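Local coordinates for hypothetical protein, IPT/TIG domain protein (Bacteroides ovatus, PDB 4HW6) that is of unknown function but, as a putative auxiliary nutrient-binding protein combining an IPT/TIG domain with a six-bladed beta-propeller, probably binds carbohydrate, at residues Tyr288-Gly293 and Tyr355-Cys360; Tyr313-Gln318 and Arg368-Glu373; Ala332-Pro337 and Gly374-Tyr379. One frame throughout, in Å; residues are numbered along the deposited sequence.

In the fold
The three contacts illustrate how a propeller blade is closed against its neighbour and how a loop of the same blade packs on one of its strands. Contacts 1 and 2 join the sheet of strands 286-291 and 313-315 to the sheet of strands 355-361, 366-370 and 375-380, with centres about 8 Å apart; contact 3, centred about 7 Å from contact 2 and 9 Å from contact 1, packs a loop onto the same second sheet. Backbone pairing ties them together: Phe357 O lies 2.8 Å from Leu370 N, and Val369 N lies 2.8 Å from Thr377 O. Side chains add two probable hydrogen bonds, Asn292 ND2 to Pro337 O (2.8 Å) and Arg368 NH1 to Arg333 O (2.8 Å).

Contact 1: Tyr288-Gly293 and Tyr355-Cys360; sequences YIIYNG and YDFYFC
The ring of Phe357 receives Tyr288 on one face and Ile290 at its rim, so one phenyl ring meets two residues of strand 286-291. Tyr288 presents its edge: CD2 stands 3.5 Å above the plane of the Phe357 ring, over its centre, and the neighbouring CE2 approaches Phe357 CG at 3.6 Å. The centroids of the two rings are 4.7 Å apart and their planes meet at 58°, an edge-to-face pair leaning away from a strict perpendicular. Ile290 comes in close to the plane of the phenyl ring, its CD1 lying 3.8 Å from Phe357 CZ. What puts the phenyl group there is its first torsion (chi1 -171°), which turns CG to the far side from the backbone N and lays the ring against the edge of Tyr288 and beside Ile290. The two aromatic side chains run alongside each other, pointing opposite ways, and a valine in place of Phe357 would probably leave the edge of Tyr288 without its aromatic face and open a gap beside Ile290 CD1.

The strands themselves stay well apart, with 9.3 Å between Tyr288 CA and Phe357 CA, and all the joining is done by buried side chains. Leu370 and Ile297 also touch Tyr288, while Phe342 meets the ring of Phe357, which makes the cluster larger than this one pair. Such apolar, aromatic-rich packing of one antiparallel sheet face on the next is how neighbouring blades of a beta-propeller adhere.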
ATOM      1  N   TYR A 288       0.654  15.093   9.119  1.00 12.59           N
ATOM      2  CA  TYR A 288       1.363  14.423  10.187  1.00 11.48           C
ATOM      3  C   TYR A 288       2.861  14.641  10.066  1.00 12.95           C
ATOM      4  O   TYR A 288       3.428  14.653   8.964  1.00 13.76           O
ATOM      5  CB  TYR A 288       1.082  12.925  10.204  1.00 11.97           C
ATOM      6  CG  TYR A 288      -0.256  12.515  10.786  1.00 12.31           C
ATOM      7  CD1 TYR A 288      -0.754  13.077  11.949  1.00 13.76           C
ATOM      8  CD2 TYR A 288      -1.016  11.546  10.169  1.00 12.68           C
ATOM      9  CE1 TYR A 288      -1.998  12.684  12.474  1.00 13.16           C
ATOM     10  CE2 TYR A 288      -2.246  11.146  10.673  1.00 13.71           C
ATOM     11  CZ  TYR A 288      -2.735  11.713  11.819  1.00 13.65           C
ATOM     12  OH  TYR A 288      -3.958  11.349  12.322  1.00 14.38           O
ATOM     13  N   ILE A 289       3.491  14.797  11.216  1.00 12.74           N
ATOM     14  CA  ILE A 289       4.916  14.765  11.363  1.00 12.87           C
ATOM     15  C   ILE A 289       5.286  13.517  12.161  1.00 12.87           C
ATOM     16  O   ILE A 289       5.000  13.419  13.383  1.00 12.29           O
ATOM     17  CB  ILE A 289       5.454  15.993  12.124  1.00 14.18           C
ATOM     18  CG1 ILE A 289       4.868  17.307  11.589  1.00 15.28           C
ATOM     19  CG2 ILE A 289       6.986  16.009  12.071  1.00 14.77           C
ATOM     20  CD1 ILE A 289       5.087  18.471  12.539  1.00 16.30           C
ATOM     21  N   ILE A 290       5.863  12.542  11.463  1.00 12.70           N
ATOM     22  CA  ILE A 290       6.331  11.327  12.088  1.00 10.79           C
ATOM     23  C   ILE A 290       7.716  11.559  12.671  1.00 12.12           C
ATOM     24  O   ILE A 290       8.632  11.928  11.930  1.00 13.02           O
ATOM     25  CB  ILE A 290       6.352  10.149  11.118  1.00 12.14           C
ATOM     26  CG1 ILE A 290       4.972   9.967  10.444  1.00 12.69           C
ATOM     27  CG2 ILE A 290       6.746   8.881  11.872  1.00 13.05           C
ATOM     28  CD1 ILE A 290       4.959   8.887   9.374  1.00 19.27           C
ATOM     29  N   TYR A 291       7.848  11.411  13.993  1.00 11.81           N
ATOM     30  CA  TYR A 291       9.130  11.558  14.670  1.00 12.31           C
ATOM     31  C   TYR A 291       9.770  10.181  14.615  1.00 12.90           C
ATOM     32  O   TYR A 291       9.582   9.340  15.492  1.00 13.11           O
ATOM     33  CB  TYR A 291       8.961  12.015  16.125  1.00 13.70           C
ATOM     34  CG  TYR A 291       8.656  13.466  16.380  1.00 13.40           C
ATOM     35  CD1 TYR A 291       7.829  14.219  15.544  1.00 14.45           C
ATOM     36  CD2 TYR A 291       9.193  14.102  17.502  1.00 13.79           C
ATOM     37  CE1 TYR A 291       7.571  15.564  15.800  1.00 14.32           C
ATOM     38  CE2 TYR A 291       8.924  15.435  17.780  1.00 13.96           C
ATOM     39  CZ  TYR A 291       8.094  16.163  16.939  1.00 13.94           C
ATOM     40  OH  TYR A 291       7.847  17.503  17.224  1.00 15.15           O
ATOM     41  N   ASN A 292      10.501   9.913  13.532  1.00 12.39           N
ATOM     42  CA  ASN A 292      11.020   8.574  13.297  1.00 13.10           C
ATOM     43  C   ASN A 292      11.918   8.053  14.404  1.00 16.14           C
ATOM     44  O   ASN A 292      11.890   6.879  14.717  1.00 15.79           O
ATOM     45  CB  ASN A 292      11.802   8.493  11.964  1.00 13.86           C
ATOM     46  CG  ASN A 292      11.071   9.107  10.788  1.00 17.55           C
ATOM     47  OD1 ASN A 292      11.616   9.972  10.113  1.00 18.19           O
ATOM     48  ND2 ASN A 292       9.839   8.656  10.517  1.00 15.25           N
ATOM     49  N   GLY A 293      12.733   8.936  14.978  1.00 14.21           N
ATOM     50  CA  GLY A 293      13.639   8.583  16.036  1.00 15.79           C
ATOM     51  C   GLY A 293      13.110   8.754  17.445  1.00 13.92           C
ATOM     52  O   GLY A 293      13.768   8.297  18.377  1.00 14.09           O
ATOM     53  N   TYR A 355     -10.134   9.154   5.937  1.00 16.70           N
ATOM     54  CA  TYR A 355      -8.872   8.392   5.770  1.00 16.19           C
ATOM     55  C   TYR A 355      -8.341   7.801   7.062  1.00 16.38           C
ATOM     56  O   TYR A 355      -8.412   8.431   8.112  1.00 17.54           O
ATOM     57  CB  TYR A 355      -7.760   9.279   5.187  1.00 15.86           C
ATOM     58  CG  TYR A 355      -8.060   9.733   3.787  1.00 15.63           C
ATOM     59  CD1 TYR A 355      -8.828  10.855   3.569  1.00 17.72           C
ATOM     60  CD2 TYR A 355      -7.611   9.007   2.690  1.00 17.38           C
ATOM     61  CE1 TYR A 355      -9.148  11.265   2.289  1.00 19.18           C
ATOM     62  CE2 TYR A 355      -7.936   9.391   1.402  1.00 20.58           C
ATOM     63  CZ  TYR A 355      -8.687  10.537   1.211  1.00 21.22           C
ATOM     64  OH  TYR A 355      -9.038  10.967  -0.050  1.00 26.42           O
ATOM     65  N   ASP A 356      -7.797   6.585   6.963  1.00 14.81           N
ATOM     66  CA  ASP A 356      -6.918   6.055   7.969  1.00 15.11           C
ATOM     67  C   ASP A 356      -5.468   6.326   7.540  1.00 15.44           C
ATOM     68  O   ASP A 356      -5.188   6.516   6.359  1.00 15.48           O
ATOM     69  CB  ASP A 356      -7.120   4.546   8.127  1.00 16.14           C
ATOM     70  CG  ASP A 356      -8.272   4.183   9.048  1.00 17.47           C
ATOM     71  OD1 ASP A 356      -8.565   4.918  10.010  1.00 18.60           O
ATOM     72  OD2 ASP A 356      -8.883   3.105   8.833  1.00 19.84           O
ATOM     73  N   PHE A 357      -4.557   6.340   8.505  1.00 14.28           N
ATOM     74  CA  PHE A 357      -3.136   6.566   8.269  1.00 13.65           C
ATOM     75  C   PHE A 357      -2.384   5.258   8.585  1.00 13.35           C
ATOM     76  O   PHE A 357      -2.240   4.879   9.758  1.00 14.02           O
ATOM     77  CB  PHE A 357      -2.636   7.723   9.137  1.00 13.77           C
ATOM     78  CG  PHE A 357      -1.231   8.183   8.806  1.00 12.36           C
ATOM     79  CD1 PHE A 357      -0.957   8.798   7.570  1.00 13.10           C
ATOM     80  CD2 PHE A 357      -0.201   8.048   9.731  1.00 12.96           C
ATOM     81  CE1 PHE A 357       0.327   9.251   7.272  1.00 13.15           C
ATOM     82  CE2 PHE A 357       1.070   8.506   9.432  1.00 11.98           C
ATOM     83  CZ  PHE A 357       1.323   9.108   8.209  1.00 12.34           C
ATOM     84  N   TYR A 358      -1.920   4.570   7.539  1.00 13.51           N
ATOM     85  CA  TYR A 358      -1.145   3.328   7.691  1.00 13.35           C
ATOM     86  C   TYR A 358       0.319   3.648   7.683  1.00 13.78           C
ATOM     87  O   TYR A 358       0.802   4.365   6.807  1.00 13.83           O
ATOM     88  CB  TYR A 358      -1.437   2.351   6.546  1.00 13.40           C
ATOM     89  CG  TYR A 358      -2.800   1.724   6.625  1.00 14.74           C
ATOM     90  CD1 TYR A 358      -3.962   2.436   6.300  1.00 16.79           C
ATOM     91  CD2 TYR A 358      -2.931   0.388   6.975  1.00 14.98           C
ATOM     92  CE1 TYR A 358      -5.205   1.837   6.373  1.00 15.82           C
ATOM     93  CE2 TYR A 358      -4.164  -0.209   7.090  1.00 16.12           C
ATOM     94  CZ  TYR A 358      -5.286   0.503   6.776  1.00 17.85           C
ATOM     95  OH  TYR A 358      -6.461  -0.155   6.881  1.00 19.90           O
ATOM     96  N   PHE A 359       1.048   3.127   8.659  1.00 12.06           N
ATOM     97  CA  PHE A 359       2.459   3.367   8.736  1.00 11.81           C
ATOM     98  C   PHE A 359       3.262   2.161   9.142  1.00 13.63           C
ATOM     99  O   PHE A 359       2.773   1.246   9.832  1.00 13.16           O
ATOM    100  CB  PHE A 359       2.782   4.562   9.661  1.00 11.85           C
ATOM    101  CG  PHE A 359       2.413   4.355  11.108  1.00 11.69           C
ATOM    102  CD1 PHE A 359       1.121   4.547  11.564  1.00 13.08           C
ATOM    103  CD2 PHE A 359       3.376   3.980  12.034  1.00 11.76           C
ATOM    104  CE1 PHE A 359       0.794   4.344  12.903  1.00 13.07           C
ATOM    105  CE2 PHE A 359       3.055   3.794  13.369  1.00 11.75           C
ATOM    106  CZ  PHE A 359       1.768   3.973  13.806  1.00 12.80           C
ATOM    107  N   CYS A 360       4.526   2.165   8.698  1.00 13.26           N
ATOM    108  CA  CYS A 360       5.456   1.122   9.090  1.00 12.76           C
ATOM    109  C   CYS A 360       6.137   1.502  10.407  1.00 13.05           C
ATOM    110  O   CYS A 360       6.681   2.591  10.536  1.00 14.55           O
ATOM    111  CB  CYS A 360       6.501   0.943   8.004  1.00 14.22           C
ATOM    112  SG  CYS A 360       5.771   0.146   6.562  1.00 17.83           S
TER

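Contact 2: Tyr313-Gln318 and Arg368-Glu373; sequences YIVCGQ and RVLTPE
Leu370 meets both Val315 and Cys316, and the segment that carries it is best followed from the strand into the turn. At the start, Arg368 belongs to a polar neighbourhood: its guanidinium forms salt bridges with Asp326 through NH2 and with Asp361 through NH1, which would probably balance its buried charge. Val369, on the alternate face of the strand, packs on Tyr358 and Tyr379 instead.

Leu370 then turns its side chain to strand 313-315. CG is placed opposite the backbone N (chi1 175°), which holds the fork of methyls out in front of the strand. Each methyl touches both partners. CD1 of Leu370 lies 3.9 Å from Cys316 SG, with Val315 CG1 only slightly farther off. CD2 of the same leucine is 4.1 Å from Val315 CG1 and about as close to the cysteine sulfur. The valine and leucine side chains cross at a slant. Two consecutive residues can serve one leucine because Val315 and Cys316 form a classic beta bulge opposite Ile297, and both direct their CB atoms at the other segment, where a regular strand would alternate them. Beyond Leu370 the strand gives way to a turn, in which OG1 of Thr371 accepts a hydrogen bond from the backbone N of Arg375; the chain then leaves 313-318 through Pro372 and Glu373, whose CB atoms point away from it.

The chemistry is wholly apolar across this interface, and the Cys316 sulfur takes part through van der Waals contact, as an apolar group. Cohesion between the two sheets here therefore depends on the fit of the leucine fork against the bulge, while the directional, charged interactions of Arg368 lie to one side.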
ATOM      1  N   TYR A 313       1.229  19.598  17.408  1.00 14.24           N
ATOM      2  CA  TYR A 313       0.874  18.930  18.661  1.00 14.99           C
ATOM      3  C   TYR A 313       0.929  17.425  18.513  1.00 14.88           C
ATOM      4  O   TYR A 313       0.637  16.899  17.446  1.00 13.46           O
ATOM      5  CB  TYR A 313      -0.511  19.379  19.160  1.00 17.18           C
ATOM      6  CG  TYR A 313      -1.648  19.108  18.214  1.00 17.31           C
ATOM      7  CD1 TYR A 313      -2.325  17.895  18.235  1.00 19.08           C
ATOM      8  CD2 TYR A 313      -2.074  20.085  17.316  1.00 20.91           C
ATOM      9  CE1 TYR A 313      -3.355  17.651  17.371  1.00 19.45           C
ATOM     10  CE2 TYR A 313      -3.144  19.851  16.459  1.00 20.50           C
ATOM     11  CZ  TYR A 313      -3.768  18.628  16.495  1.00 22.50           C
ATOM     12  OH  TYR A 313      -4.862  18.367  15.679  1.00 27.38           O
ATOM     13  N   ILE A 314       1.225  16.731  19.608  1.00 13.91           N
ATOM     14  CA  ILE A 314       1.338  15.269  19.564  1.00 13.60           C
ATOM     15  C   ILE A 314      -0.032  14.620  19.431  1.00 14.47           C
ATOM     16  O   ILE A 314      -1.032  15.082  20.033  1.00 13.96           O
ATOM     17  CB  ILE A 314       2.116  14.712  20.795  1.00 14.17           C
ATOM     18  CG1 ILE A 314       2.505  13.257  20.592  1.00 14.62           C
ATOM     19  CG2 ILE A 314       1.308  14.875  22.091  1.00 14.47           C
ATOM     20  CD1 ILE A 314       3.551  12.811  21.593  1.00 14.39           C
ATOM     21  N   VAL A 315      -0.078  13.572  18.603  1.00 12.32           N
ATOM     22  CA  VAL A 315      -1.291  12.798  18.395  1.00 14.27           C
ATOM     23  C   VAL A 315      -1.211  11.415  19.039  1.00 14.10           C
ATOM     24  O   VAL A 315      -2.189  10.974  19.667  1.00 15.00           O
ATOM     25  CB  VAL A 315      -1.652  12.727  16.895  1.00 16.24           C
ATOM     26  CG1 VAL A 315      -2.824  11.777  16.635  1.00 16.81           C
ATOM     27  CG2 VAL A 315      -1.982  14.136  16.402  1.00 16.74           C
ATOM     28  N   CYS A 316      -0.091  10.728  18.874  1.00 13.54           N
ATOM     29  CA  CYS A 316       0.078   9.416  19.456  1.00 13.66           C
ATOM     30  C   CYS A 316       1.509   9.083  19.790  1.00 13.75           C
ATOM     31  O   CYS A 316       2.446   9.713  19.321  1.00 11.95           O
ATOM     32  CB  CYS A 316      -0.567   8.331  18.587  1.00 15.55           C
ATOM     33  SG  CYS A 316       0.303   8.056  17.056  1.00 16.53           S
ATOM     34  N   GLY A 317       1.660   8.093  20.645  1.00 12.91           N
ATOM     35  CA  GLY A 317       2.963   7.734  21.158  1.00 12.51           C
ATOM     36  C   GLY A 317       3.367   8.616  22.312  1.00 13.91           C
ATOM     37  O   GLY A 317       2.641   9.531  22.713  1.00 13.03           O
ATOM     38  N   GLN A 318       4.553   8.327  22.842  1.00 14.08           N
ATOM     39  CA  GLN A 318       5.199   9.175  23.828  1.00 14.88           C
ATOM     40  C   GLN A 318       6.626   9.414  23.370  1.00 13.97           C
ATOM     41  O   GLN A 318       7.386   8.479  23.121  1.00 13.57           O
ATOM     42  CB  GLN A 318       5.185   8.549  25.214  1.00 16.31           C
ATOM     43  CG  GLN A 318       5.785   9.470  26.244  1.00 16.64           C
ATOM     44  CD  GLN A 318       5.608   8.960  27.648  1.00 22.50           C
ATOM     45  OE1 GLN A 318       4.517   9.066  28.227  1.00 23.42           O
ATOM     46  NE2 GLN A 318       6.658   8.382  28.193  1.00 21.58           N
ATOM     47  N   ARG A 368       1.022  -0.497  11.137  1.00 11.83           N
ATOM     48  CA  ARG A 368       0.058  -0.036  12.133  1.00 12.38           C
ATOM     49  C   ARG A 368      -0.866   0.977  11.494  1.00 12.27           C
ATOM     50  O   ARG A 368      -0.587   1.465  10.395  1.00 13.89           O
ATOM     51  CB  ARG A 368       0.777   0.496  13.388  1.00 12.66           C
ATOM     52  CG  ARG A 368       1.659  -0.593  13.994  1.00 14.24           C
ATOM     53  CD  ARG A 368       2.426  -0.200  15.237  1.00 15.14           C
ATOM     54  NE  ARG A 368       1.566  -0.223  16.410  1.00 15.22           N
ATOM     55  CZ  ARG A 368       1.967   0.222  17.595  1.00 15.79           C
ATOM     56  NH1 ARG A 368       3.208   0.664  17.745  1.00 13.66           N
ATOM     57  NH2 ARG A 368       1.164   0.203  18.630  1.00 15.92           N
ATOM     58  N   VAL A 369      -1.973   1.282  12.179  1.00 13.28           N
ATOM     59  CA  VAL A 369      -2.947   2.241  11.674  1.00 13.29           C
ATOM     60  C   VAL A 369      -3.232   3.253  12.742  1.00 14.83           C
ATOM     61  O   VAL A 369      -3.460   2.876  13.898  1.00 15.03           O
ATOM     62  CB  VAL A 369      -4.254   1.558  11.268  1.00 17.17           C
ATOM     63  CG1 VAL A 369      -5.186   2.566  10.605  1.00 17.09           C
ATOM     64  CG2 VAL A 369      -3.980   0.411  10.325  1.00 19.73           C
ATOM     65  N   LEU A 370      -3.210   4.529  12.357  1.00 13.87           N
ATOM     66  CA  LEU A 370      -3.658   5.631  13.208  1.00 14.12           C
ATOM     67  C   LEU A 370      -4.974   6.143  12.631  1.00 14.68           C
ATOM     68  O   LEU A 370      -5.026   6.588  11.480  1.00 15.20           O
ATOM     69  CB  LEU A 370      -2.591   6.730  13.215  1.00 14.73           C
ATOM     70  CG  LEU A 370      -2.943   8.035  13.956  1.00 14.19           C
ATOM     71  CD1 LEU A 370      -3.283   7.790  15.427  1.00 13.59           C
ATOM     72  CD2 LEU A 370      -1.768   8.993  13.823  1.00 13.83           C
ATOM     73  N   THR A 371      -6.032   6.080  13.425  1.00 13.61           N
ATOM     74  CA  THR A 371      -7.351   6.504  12.973  1.00 15.64           C
ATOM     75  C   THR A 371      -7.572   7.966  13.311  1.00 15.57           C
ATOM     76  O   THR A 371      -6.805   8.543  14.094  1.00 15.24           O
ATOM     77  CB  THR A 371      -8.448   5.650  13.607  1.00 17.02           C
ATOM     78  OG1 THR A 371      -8.528   5.944  15.020  1.00 17.39           O
ATOM     79  CG2 THR A 371      -8.132   4.176  13.409  1.00 18.45           C
ATOM     80  N   PRO A 372      -8.601   8.575  12.708  1.00 16.34           N
ATOM     81  CA  PRO A 372      -8.856   9.986  12.989  1.00 18.65           C
ATOM     82  C   PRO A 372      -9.171  10.308  14.449  1.00 19.08           C
ATOM     83  O   PRO A 372      -8.922  11.424  14.875  1.00 22.42           O
ATOM     84  CB  PRO A 372     -10.055  10.308  12.106  1.00 18.42           C
ATOM     85  CG  PRO A 372      -9.905   9.366  10.951  1.00 17.63           C
ATOM     86  CD  PRO A 372      -9.410   8.084  11.573  1.00 16.54           C
ATOM     87  N   GLU A 373      -9.673   9.356  15.223  1.00 21.05           N
ATOM     88  CA  GLU A 373      -9.846   9.622  16.657  1.00 24.42           C
ATOM     89  C   GLU A 373      -8.532   9.591  17.440  1.00 23.02           C
ATOM     90  O   GLU A 373      -8.500   9.940  18.617  1.00 23.04           O
ATOM     91  CB  GLU A 373     -10.871   8.667  17.268  1.00 28.37           C
ATOM     92  CG  GLU A 373     -10.415   7.231  17.475  1.00 32.47           C
ATOM     93  CD  GLU A 373     -11.446   6.375  18.231  1.00 39.88           C
ATOM     94  OE1 GLU A 373     -12.316   6.944  18.911  1.00 43.37           O
ATOM     95  OE2 GLU A 373     -11.386   5.124  18.145  1.00 39.96           O
TER

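Contact 3: Ala332-Pro337 and Gly374-Tyr379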
ATOM      1  N   ALA A 332      -0.773   4.999  23.500  1.00 13.91           N
ATOM      2  CA  ALA A 332      -0.080   4.080  22.592  1.00 13.67           C
ATOM      3  C   ALA A 332       1.425   4.302  22.699  1.00 13.26           C
ATOM      4  O   ALA A 332       1.875   5.361  23.132  1.00 13.39           O
ATOM      5  CB  ALA A 332      -0.506   4.294  21.146  1.00 13.68           C
ATOM      6  N   ARG A 333       2.174   3.276  22.321  1.00 13.29           N
ATOM      7  CA  ARG A 333       3.605   3.369  22.119  1.00 13.65           C
ATOM      8  C   ARG A 333       3.948   2.893  20.731  1.00 13.35           C
ATOM      9  O   ARG A 333       3.376   1.888  20.252  1.00 13.44           O
ATOM     10  CB  ARG A 333       4.366   2.565  23.149  1.00 14.04           C
ATOM     11  CG  ARG A 333       4.116   2.992  24.590  1.00 14.82           C
ATOM     12  CD  ARG A 333       4.748   4.353  24.858  1.00 15.59           C
ATOM     13  NE  ARG A 333       4.550   4.787  26.231  1.00 16.56           N
ATOM     14  CZ  ARG A 333       3.540   5.535  26.672  1.00 19.35           C
ATOM     15  NH1 ARG A 333       2.566   5.929  25.850  1.00 17.84           N
ATOM     16  NH2 ARG A 333       3.489   5.845  27.978  1.00 19.40           N
ATOM     17  N   LEU A 334       4.862   3.630  20.097  1.00 12.30           N
ATOM     18  CA  LEU A 334       5.394   3.317  18.785  1.00 12.37           C
ATOM     19  C   LEU A 334       6.862   2.981  18.931  1.00 12.26           C
ATOM     20  O   LEU A 334       7.469   3.272  19.973  1.00 12.40           O
ATOM     21  CB  LEU A 334       5.243   4.501  17.836  1.00 12.95           C
ATOM     22  CG  LEU A 334       3.861   5.144  17.718  1.00 14.99           C
ATOM     23  CD1 LEU A 334       3.859   6.189  16.615  1.00 13.41           C
ATOM     24  CD2 LEU A 334       2.726   4.167  17.525  1.00 16.45           C
ATOM     25  N   TRP A 335       7.419   2.364  17.897  1.00 12.88           N
ATOM     26  CA  TRP A 335       8.824   2.000  17.909  1.00 12.70           C
ATOM     27  C   TRP A 335       9.417   2.130  16.508  1.00 11.64           C
ATOM     28  O   TRP A 335       9.318   1.237  15.663  1.00 13.17           O
ATOM     29  CB  TRP A 335       9.040   0.597  18.499  1.00 13.60           C
ATOM     30  CG  TRP A 335      10.473   0.382  18.994  1.00 16.26           C
ATOM     31  CD1 TRP A 335      11.527   1.209  18.829  1.00 17.75           C
ATOM     32  CD2 TRP A 335      10.975  -0.765  19.676  1.00 19.06           C
ATOM     33  NE1 TRP A 335      12.652   0.686  19.414  1.00 19.03           N
ATOM     34  CE2 TRP A 335      12.346  -0.540  19.918  1.00 22.38           C
ATOM     35  CE3 TRP A 335      10.406  -1.977  20.075  1.00 25.59           C
ATOM     36  CZ2 TRP A 335      13.159  -1.477  20.559  1.00 29.47           C
ATOM     37  CZ3 TRP A 335      11.211  -2.900  20.727  1.00 26.43           C
ATOM     38  CH2 TRP A 335      12.571  -2.643  20.956  1.00 28.01           C
ATOM     39  N   GLY A 336      10.037   3.279  16.277  1.00 12.15           N
ATOM     40  CA  GLY A 336      10.603   3.605  14.977  1.00 12.41           C
ATOM     41  C   GLY A 336       9.618   3.748  13.854  1.00 12.92           C
ATOM     42  O   GLY A 336       9.802   3.153  12.787  1.00 11.98           O
ATOM     43  N   PRO A 337       8.582   4.584  14.050  1.00 12.34           N
ATOM     44  CA  PRO A 337       7.635   4.797  12.967  1.00 11.94           C
ATOM     45  C   PRO A 337       8.366   5.465  11.809  1.00 12.37           C
ATOM     46  O   PRO A 337       9.086   6.441  12.012  1.00 12.38           O
ATOM     47  CB  PRO A 337       6.612   5.741  13.576  1.00 11.94           C
ATOM     48  CG  PRO A 337       7.352   6.487  14.647  1.00 11.60           C
ATOM     49  CD  PRO A 337       8.296   5.434  15.202  1.00 12.40           C
ATOM     50  N   GLY A 374      -7.441   9.184  16.790  1.00 19.06           N
ATOM     51  CA  GLY A 374      -6.187   9.009  17.460  1.00 18.23           C
ATOM     52  C   GLY A 374      -5.894   7.608  17.976  1.00 16.59           C
ATOM     53  O   GLY A 374      -4.929   7.418  18.715  1.00 18.48           O
ATOM     54  N   ARG A 375      -6.638   6.609  17.548  1.00 15.81           N
ATOM     55  CA  ARG A 375      -6.384   5.244  18.018  1.00 14.67           C
ATOM     56  C   ARG A 375      -5.344   4.562  17.155  1.00 14.35           C
ATOM     57  O   ARG A 375      -5.373   4.699  15.944  1.00 14.75           O
ATOM     58  CB  ARG A 375      -7.649   4.404  18.031  1.00 17.16           C
ATOM     59  CG  ARG A 375      -7.414   3.012  18.614  1.00 19.10           C
ATOM     60  CD  ARG A 375      -8.688   2.220  18.867  1.00 25.24           C
ATOM     61  NE  ARG A 375      -9.447   2.706  20.024  1.00 32.74           N
ATOM     62  CZ  ARG A 375      -9.141   2.499  21.318  1.00 37.21           C
ATOM     63  NH1 ARG A 375      -8.058   1.817  21.703  1.00 32.59           N
ATOM     64  NH2 ARG A 375      -9.934   3.011  22.249  1.00 40.78           N
ATOM     65  N   VAL A 376      -4.416   3.856  17.793  1.00 14.04           N
ATOM     66  CA  VAL A 376      -3.358   3.130  17.099  1.00 13.83           C
ATOM     67  C   VAL A 376      -3.649   1.657  17.241  1.00 14.50           C
ATOM     68  O   VAL A 376      -3.798   1.174  18.365  1.00 15.11           O
ATOM     69  CB  VAL A 376      -1.971   3.397  17.705  1.00 13.78           C
ATOM     70  CG1 VAL A 376      -0.925   2.550  16.972  1.00 13.18           C
ATOM     71  CG2 VAL A 376      -1.635   4.884  17.631  1.00 13.87           C
ATOM     72  N   THR A 377      -3.751   0.946  16.112  1.00 14.78           N
ATOM     73  CA  THR A 377      -3.958  -0.511  16.131  1.00 16.69           C
ATOM     74  C   THR A 377      -2.907  -1.148  15.221  1.00 15.83           C
ATOM     75  O   THR A 377      -2.348  -0.467  14.367  1.00 17.85           O
ATOM     76  CB  THR A 377      -5.357  -0.889  15.636  1.00 20.79           C
ATOM     77  OG1 THR A 377      -5.505  -0.400  14.296  1.00 25.75           O
ATOM     78  CG2 THR A 377      -6.440  -0.296  16.556  1.00 20.30           C
ATOM     79  N   THR A 378      -2.579  -2.405  15.453  1.00 15.11           N
ATOM     80  CA  THR A 378      -1.608  -3.104  14.620  1.00 14.61           C
ATOM     81  C   THR A 378      -2.322  -3.856  13.484  1.00 16.39           C
ATOM     82  O   THR A 378      -3.240  -4.616  13.725  1.00 16.74           O
ATOM     83  CB  THR A 378      -0.720  -4.008  15.484  1.00 16.19           C
ATOM     84  OG1 THR A 378       0.017  -3.159  16.391  1.00 16.18           O
ATOM     85  CG2 THR A 378       0.275  -4.817  14.597  1.00 16.32           C
ATOM     86  N   TYR A 379      -1.947  -3.566  12.247  1.00 13.88           N
ATOM     87  CA  TYR A 379      -2.575  -4.186  11.086  1.00 14.90           C
ATOM     88  C   TYR A 379      -1.913  -5.503  10.674  1.00 14.43           C
ATOM     89  O   TYR A 379      -2.630  -6.473  10.352  1.00 14.95           O
ATOM     90  CB  TYR A 379      -2.540  -3.198   9.932  1.00 15.35           C
ATOM     91  CG  TYR A 379      -3.166  -3.611   8.620  1.00 15.35           C
ATOM     92  CD1 TYR A 379      -4.536  -3.944   8.512  1.00 18.40           C
ATOM     93  CD2 TYR A 379      -2.412  -3.612   7.463  1.00 17.92           C
ATOM     94  CE1 TYR A 379      -5.101  -4.271   7.280  1.00 19.65           C
ATOM     95  CE2 TYR A 379      -2.965  -3.939   6.238  1.00 17.37           C
ATOM     96  CZ  TYR A 379      -4.289  -4.278   6.146  1.00 20.36           C
ATOM     97  OH  TYR A 379      -4.794  -4.596   4.905  1.00 22.82           O
TER
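Val376 meets two residues of the loop that leads from strand 327-328 to strand 337-344, one on each methyl, and it loses more area in the contact than any other residue of the pair. Its two methyls divide the work. CG2 takes Ala332, whose CB lies 3.7 Å away, and the same Ala332 CB is 3.8 Å from Val376 CB, so the alanine methyl sits close against the branch point itself. CG1 of Val376 meets Leu334 CD2 at 4.0 Å. The division follows from the first torsion of Val376 (chi1 177°), which sets CG1 opposite the backbone N and CG2 opposite the carbonyl carbon. The small alanine lets the chains draw close, with 6.5 Å from Ala332 CA to Val376 CA.

Leu334 needs more reach. Its CA-CB bond is directed neither at the strand nor away from it, and the side chain bridges the remaining distance with CD2; Phe359 and Arg368 also pack on this leucine. Between the two, Arg333 turns away, and its NH1 donates to the carbonyl O of Ala332 over 2.9 Å. That donor stands 53° above the carbonyl plane, although the oxygen lies almost in the plane of the guanidinium; Thr330 O is a further acceptor for the same nitrogen.

The loop thus keeps two chemistries apart: methyl groups pack on Val376 of strand 375-380, while the hydrogen bonds from Arg333 NH1 to Ala332 O and Thr330 O probably help hold the course of the loop.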